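Local atomic coordinates of glutathione s-transferase (Haemonchus contortus, PDB entry 2WS2), a protein that probably catalyses the conjugation of glutathione to electrophilic substrates, releasing a halide anion, as a glutathione transferase of a parasitic nematode. Residues K5-N10 and V32-E37; F48-V53 and L61-A66. All blocks are in the same frame, centred on the assembly; numbering follows the deposited sequence.

Contact 1 (K5-N10 and V32-E37); sequences KLTYFN and VRLTHE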
# COMPACT_ATOMS: atom_id res chain seq x y z
N LYS A 5 2.40 -20.23 -9.31
CA LYS A 5 1.33 -20.01 -10.23
C LYS A 5 0.82 -18.65 -9.90
O LYS A 5 0.51 -18.36 -8.74
CB LYS A 5 0.19 -21.06 -10.07
CG LYS A 5 -1.03 -20.75 -10.90
CD LYS A 5 -2.05 -21.91 -10.98
CE LYS A 5 -3.15 -21.80 -9.92
NZ LYS A 5 -4.21 -22.88 -10.13
N LEU A 6 0.73 -17.83 -10.93
CA LEU A 6 0.15 -16.53 -10.83
C LEU A 6 -1.19 -16.54 -11.58
O LEU A 6 -1.29 -17.04 -12.72
CB LEU A 6 1.12 -15.47 -11.42
CG LEU A 6 0.67 -14.01 -11.38
CD1 LEU A 6 0.71 -13.44 -9.94
CD2 LEU A 6 1.55 -13.19 -12.24
N THR A 7 -2.22 -16.05 -10.91
CA THR A 7 -3.54 -15.98 -11.48
C THR A 7 -3.96 -14.54 -11.54
O THR A 7 -4.03 -13.86 -10.52
CB THR A 7 -4.60 -16.84 -10.69
OG1 THR A 7 -4.20 -18.21 -10.67
CG2 THR A 7 -5.94 -16.78 -11.35
N TYR A 8 -4.23 -14.07 -12.77
CA TYR A 8 -4.70 -12.74 -12.99
C TYR A 8 -5.51 -12.72 -14.29
O TYR A 8 -5.59 -13.72 -14.99
CB TYR A 8 -3.52 -11.73 -12.98
CG TYR A 8 -3.96 -10.30 -12.97
CD1 TYR A 8 -4.71 -9.79 -11.93
CD2 TYR A 8 -3.62 -9.43 -14.03
CE1 TYR A 8 -5.16 -8.50 -11.95
CE2 TYR A 8 -4.05 -8.11 -14.04
CZ TYR A 8 -4.80 -7.65 -13.01
OH TYR A 8 -5.24 -6.36 -13.00
N PHE A 9 -6.18 -11.61 -14.58
CA PHE A 9 -6.82 -11.42 -15.88
C PHE A 9 -5.77 -11.35 -16.99
O PHE A 9 -4.58 -11.24 -16.71
CB PHE A 9 -7.72 -10.18 -15.85
CG PHE A 9 -8.76 -10.25 -14.77
CD1 PHE A 9 -8.76 -9.34 -13.72
CD2 PHE A 9 -9.72 -11.25 -14.80
CE1 PHE A 9 -9.73 -9.42 -12.72
CE2 PHE A 9 -10.67 -11.36 -13.79
CZ PHE A 9 -10.69 -10.43 -12.76
N ASN A 10 -6.19 -11.45 -18.24
CA ASN A 10 -5.24 -11.35 -19.32
C ASN A 10 -4.90 -9.89 -19.47
O ASN A 10 -5.78 -9.06 -19.78
CB ASN A 10 -5.76 -11.97 -20.62
CG ASN A 10 -4.64 -12.48 -21.52
OD1 ASN A 10 -4.57 -13.67 -21.81
ND2 ASN A 10 -3.73 -11.58 -21.94
N VAL A 32 -1.26 -17.80 -15.24
CA VAL A 32 -2.61 -18.12 -15.69
C VAL A 32 -3.36 -16.81 -15.84
O VAL A 32 -3.43 -16.03 -14.91
CB VAL A 32 -3.31 -19.06 -14.71
CG1 VAL A 32 -4.76 -19.33 -15.17
CG2 VAL A 32 -2.52 -20.34 -14.57
N ARG A 33 -3.82 -16.56 -17.06
CA ARG A 33 -4.58 -15.39 -17.42
C ARG A 33 -6.02 -15.82 -17.64
O ARG A 33 -6.28 -16.71 -18.47
CB ARG A 33 -3.97 -14.80 -18.70
CG ARG A 33 -2.73 -13.99 -18.46
CD ARG A 33 -1.95 -13.77 -19.75
NE ARG A 33 -0.59 -13.35 -19.46
CZ ARG A 33 -0.14 -12.11 -19.54
NH1 ARG A 33 -0.92 -11.10 -19.93
NH2 ARG A 33 1.13 -11.88 -19.22
N LEU A 34 -6.95 -15.24 -16.87
CA LEU A 34 -8.35 -15.66 -16.86
C LEU A 34 -9.20 -14.58 -17.54
O LEU A 34 -8.95 -13.38 -17.41
CB LEU A 34 -8.89 -15.90 -15.43
CG LEU A 34 -8.35 -17.01 -14.51
CD1 LEU A 34 -9.03 -16.96 -13.11
CD2 LEU A 34 -8.48 -18.40 -15.11
N THR A 35 -10.20 -15.03 -18.28
CA THR A 35 -11.10 -14.14 -18.96
C THR A 35 -12.02 -13.56 -17.90
O THR A 35 -12.18 -14.12 -16.78
CB THR A 35 -11.96 -14.91 -20.02
OG1 THR A 35 -12.60 -15.99 -19.37
CG2 THR A 35 -11.12 -15.48 -21.17
N HIS A 36 -12.61 -12.43 -18.22
CA HIS A 36 -13.66 -11.91 -17.35
C HIS A 36 -14.85 -12.90 -17.28
O HIS A 36 -15.57 -12.97 -16.30
CB HIS A 36 -14.08 -10.54 -17.82
CG HIS A 36 -13.16 -9.44 -17.39
ND1 HIS A 36 -11.78 -9.51 -17.54
CD2 HIS A 36 -13.41 -8.24 -16.83
CE1 HIS A 36 -11.24 -8.40 -17.07
NE2 HIS A 36 -12.20 -7.61 -16.65
N GLU A 37 -15.00 -13.70 -18.33
CA GLU A 37 -16.11 -14.62 -18.47
C GLU A 37 -15.89 -15.93 -17.70
O GLU A 37 -16.84 -16.56 -17.28
CB GLU A 37 -16.43 -14.89 -19.95
CG GLU A 37 -16.89 -13.65 -20.80
CD GLU A 37 -15.79 -12.57 -20.93
OE1 GLU A 37 -14.63 -12.95 -20.93
OE2 GLU A 37 -16.07 -11.36 -21.03
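Val32 is stitched into the parallel strand pair through both of its backbone polar atoms: its N donates to Leu6 O at 2.6 Å, and its O accepts from Tyr8 N at 3.0 Å. Leu34 N then donates to Tyr8 O (2.8 Å), and Arg33 CA sends a CA-H...O contact to the same oxygen. On the sheet face that carries Thr7 and Val32 the packing is close. Thr7 turns CG2 anti to its own N (OG1 at chi1 -59°), which sets that methyl against Leu34 CD1 at 3.6 Å, while the bent aliphatic chain of Lys5 lies across Val32 CG2. Toward residue 10 the pairing loosens into a weak bond from Asn10 N to Leu34 O, 3.5 Å long. Here side chains at least partly open to solvent meet without hydrogen bonds between them. His36 CE1 sits over one face of the Phe9 ring near its rim, the planes inclined at 40°, and Leu34 O lies at that ring's edge. The Asn10 amide rests on the Arg33 methylenes, OD1 3.3 Å from CD, while the guanidinium turns to a salt bridge with Asp31. Specific polar cohesion is therefore concentrated in the backbone of the strands, and the solvent end depends on weaker, less directional contacts.

Contact 2 (F48-V53 and L61-A66); sequences FGQLPV and LPQSVA
Apolar contact centres on Phe48 and Pro62, whose side chains meet at about a right angle: Phe48 CE2 comes within 3.3 Å of Pro62 CG, and CZ of the same ring lies nearly as close. Gln63 CG sits at the edge of the Phe48 ring, in its plane, 3.9 Å from CE2. Farther along, the ring of Pro52 touches the start of helix 64-75, CG to Ser64 CB at 4.0 Å. The backbones touch without a direct hydrogen bond. Val53 and Pro62 form an antiparallel non-hydrogen-bonded pair, with Val53 CA 3.5 Å from Leu61 O in a CA-H...O contact. One water joins the segments, donating to Pro52 O at 2.7 Å and accepting from Gln63 N at 3.0 Å, and thus links the cis-proline to the N-cap residue. Among the polar side chains, Gln63 bends at chi2 (-82°), bringing its NE2 to 3.7 Å from Gln50 NE2, two donors that do not bond; Gln94 of the second subunit instead bonds to Gln63 NE2 and Gln50 OE1. The cis-proline loop leading into strand 53-56 is a hallmark of the thioredoxin-like N-terminal domain of glutathione transferases; here it faces the start of helix 64-75.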
# COMPACT_ATOMS: atom_id res chain seq x y z
N PHE A 48 -9.37 -13.34 -0.93
CA PHE A 48 -10.32 -12.27 -0.75
C PHE A 48 -11.22 -12.11 -1.99
O PHE A 48 -11.77 -11.05 -2.21
CB PHE A 48 -9.66 -10.93 -0.31
CG PHE A 48 -8.45 -11.06 0.63
CD1 PHE A 48 -8.49 -11.83 1.81
CD2 PHE A 48 -7.28 -10.33 0.35
CE1 PHE A 48 -7.39 -11.92 2.66
CE2 PHE A 48 -6.16 -10.38 1.23
CZ PHE A 48 -6.21 -11.18 2.38
N GLY A 49 -11.38 -13.16 -2.78
CA GLY A 49 -12.34 -13.15 -3.90
C GLY A 49 -11.90 -12.14 -4.96
O GLY A 49 -12.72 -11.45 -5.55
N GLN A 50 -10.59 -12.09 -5.14
CA GLN A 50 -9.90 -11.03 -5.81
C GLN A 50 -8.69 -11.62 -6.56
O GLN A 50 -8.18 -12.71 -6.24
CB GLN A 50 -9.44 -9.96 -4.79
CG GLN A 50 -10.54 -8.94 -4.41
CD GLN A 50 -10.11 -7.93 -3.35
OE1 GLN A 50 -10.97 -7.42 -2.61
NE2 GLN A 50 -8.80 -7.60 -3.27
N LEU A 51 -8.25 -10.90 -7.59
CA LEU A 51 -6.99 -11.23 -8.24
C LEU A 51 -6.08 -9.99 -8.18
O LEU A 51 -6.58 -8.87 -8.10
CB LEU A 51 -7.22 -11.73 -9.67
CG LEU A 51 -7.86 -13.10 -9.93
CD1 LEU A 51 -7.98 -13.36 -11.47
CD2 LEU A 51 -7.15 -14.26 -9.23
N PRO A 52 -4.75 -10.17 -8.27
CA PRO A 52 -3.97 -11.36 -8.52
C PRO A 52 -3.78 -12.20 -7.29
O PRO A 52 -3.92 -11.68 -6.17
CB PRO A 52 -2.63 -10.80 -9.00
CG PRO A 52 -2.50 -9.52 -8.30
CD PRO A 52 -3.87 -8.98 -8.09
N VAL A 53 -3.50 -13.48 -7.49
CA VAL A 53 -3.18 -14.40 -6.42
C VAL A 53 -2.00 -15.23 -6.82
O VAL A 53 -2.00 -15.85 -7.89
CB VAL A 53 -4.35 -15.37 -6.17
CG1 VAL A 53 -3.90 -16.54 -5.32
CG2 VAL A 53 -5.55 -14.62 -5.55
N LEU A 61 -1.08 -16.62 -1.80
CA LEU A 61 -0.80 -15.25 -1.39
C LEU A 61 -1.59 -14.20 -2.18
O LEU A 61 -1.40 -14.02 -3.41
CB LEU A 61 0.73 -14.97 -1.32
CG LEU A 61 1.17 -13.61 -0.75
CD1 LEU A 61 1.02 -13.47 0.80
CD2 LEU A 61 2.66 -13.28 -1.15
N PRO A 62 -2.53 -13.49 -1.50
CA PRO A 62 -3.21 -12.42 -2.19
C PRO A 62 -2.52 -11.04 -2.17
O PRO A 62 -1.58 -10.84 -1.41
CB PRO A 62 -4.54 -12.33 -1.46
CG PRO A 62 -4.20 -12.73 0.01
CD PRO A 62 -2.91 -13.58 -0.07
N GLN A 63 -2.99 -10.14 -3.06
CA GLN A 63 -2.83 -8.68 -3.02
C GLN A 63 -1.52 -8.34 -3.76
O GLN A 63 -0.48 -8.91 -3.46
CB GLN A 63 -2.87 -8.10 -1.58
CG GLN A 63 -4.28 -7.79 -0.97
CD GLN A 63 -4.88 -6.44 -1.39
OE1 GLN A 63 -4.24 -5.63 -2.04
NE2 GLN A 63 -6.14 -6.21 -1.03
N SER A 64 -1.59 -7.43 -4.74
CA SER A 64 -0.46 -7.21 -5.68
C SER A 64 0.89 -6.85 -5.04
O SER A 64 1.85 -7.54 -5.30
CB SER A 64 -0.81 -6.24 -6.83
OG SER A 64 -1.60 -5.13 -6.42
N VAL A 65 0.92 -5.83 -4.20
CA VAL A 65 2.12 -5.30 -3.48
C VAL A 65 2.71 -6.33 -2.46
O VAL A 65 3.88 -6.73 -2.58
CB VAL A 65 1.83 -3.92 -2.85
CG1 VAL A 65 3.14 -3.22 -2.34
CG2 VAL A 65 1.21 -3.01 -3.87
N ALA A 66 1.87 -6.85 -1.55
CA ALA A 66 2.24 -8.08 -0.82
C ALA A 66 3.12 -9.05 -1.63
O ALA A 66 4.28 -9.31 -1.27
CB ALA A 66 0.98 -8.81 -0.35
O HOH W 1 -5.63 -10.82 -4.26

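From the N terminus, strand 4-9 runs first, and contact 1 closes when the chain returns through helix 16-24 to strand 30-34, completing a beta-alpha-beta unit. Only later does contact 2 open: the loop 48-53 enters strand 53-56, and the hairpin with strand 59-62 brings the chain back beside it at the start of helix 64-75. The two closures lie in series, neither nested nor crossed. They meet at the shared four-stranded sheet: Thr7 N probably bonds to Val53 O, and Leu51 of the loop packs on Tyr8. Strand 4-9 thus joins the beta-alpha-beta half to the beta-beta-alpha half, and contact 2 carries the domain onward to the second subunit.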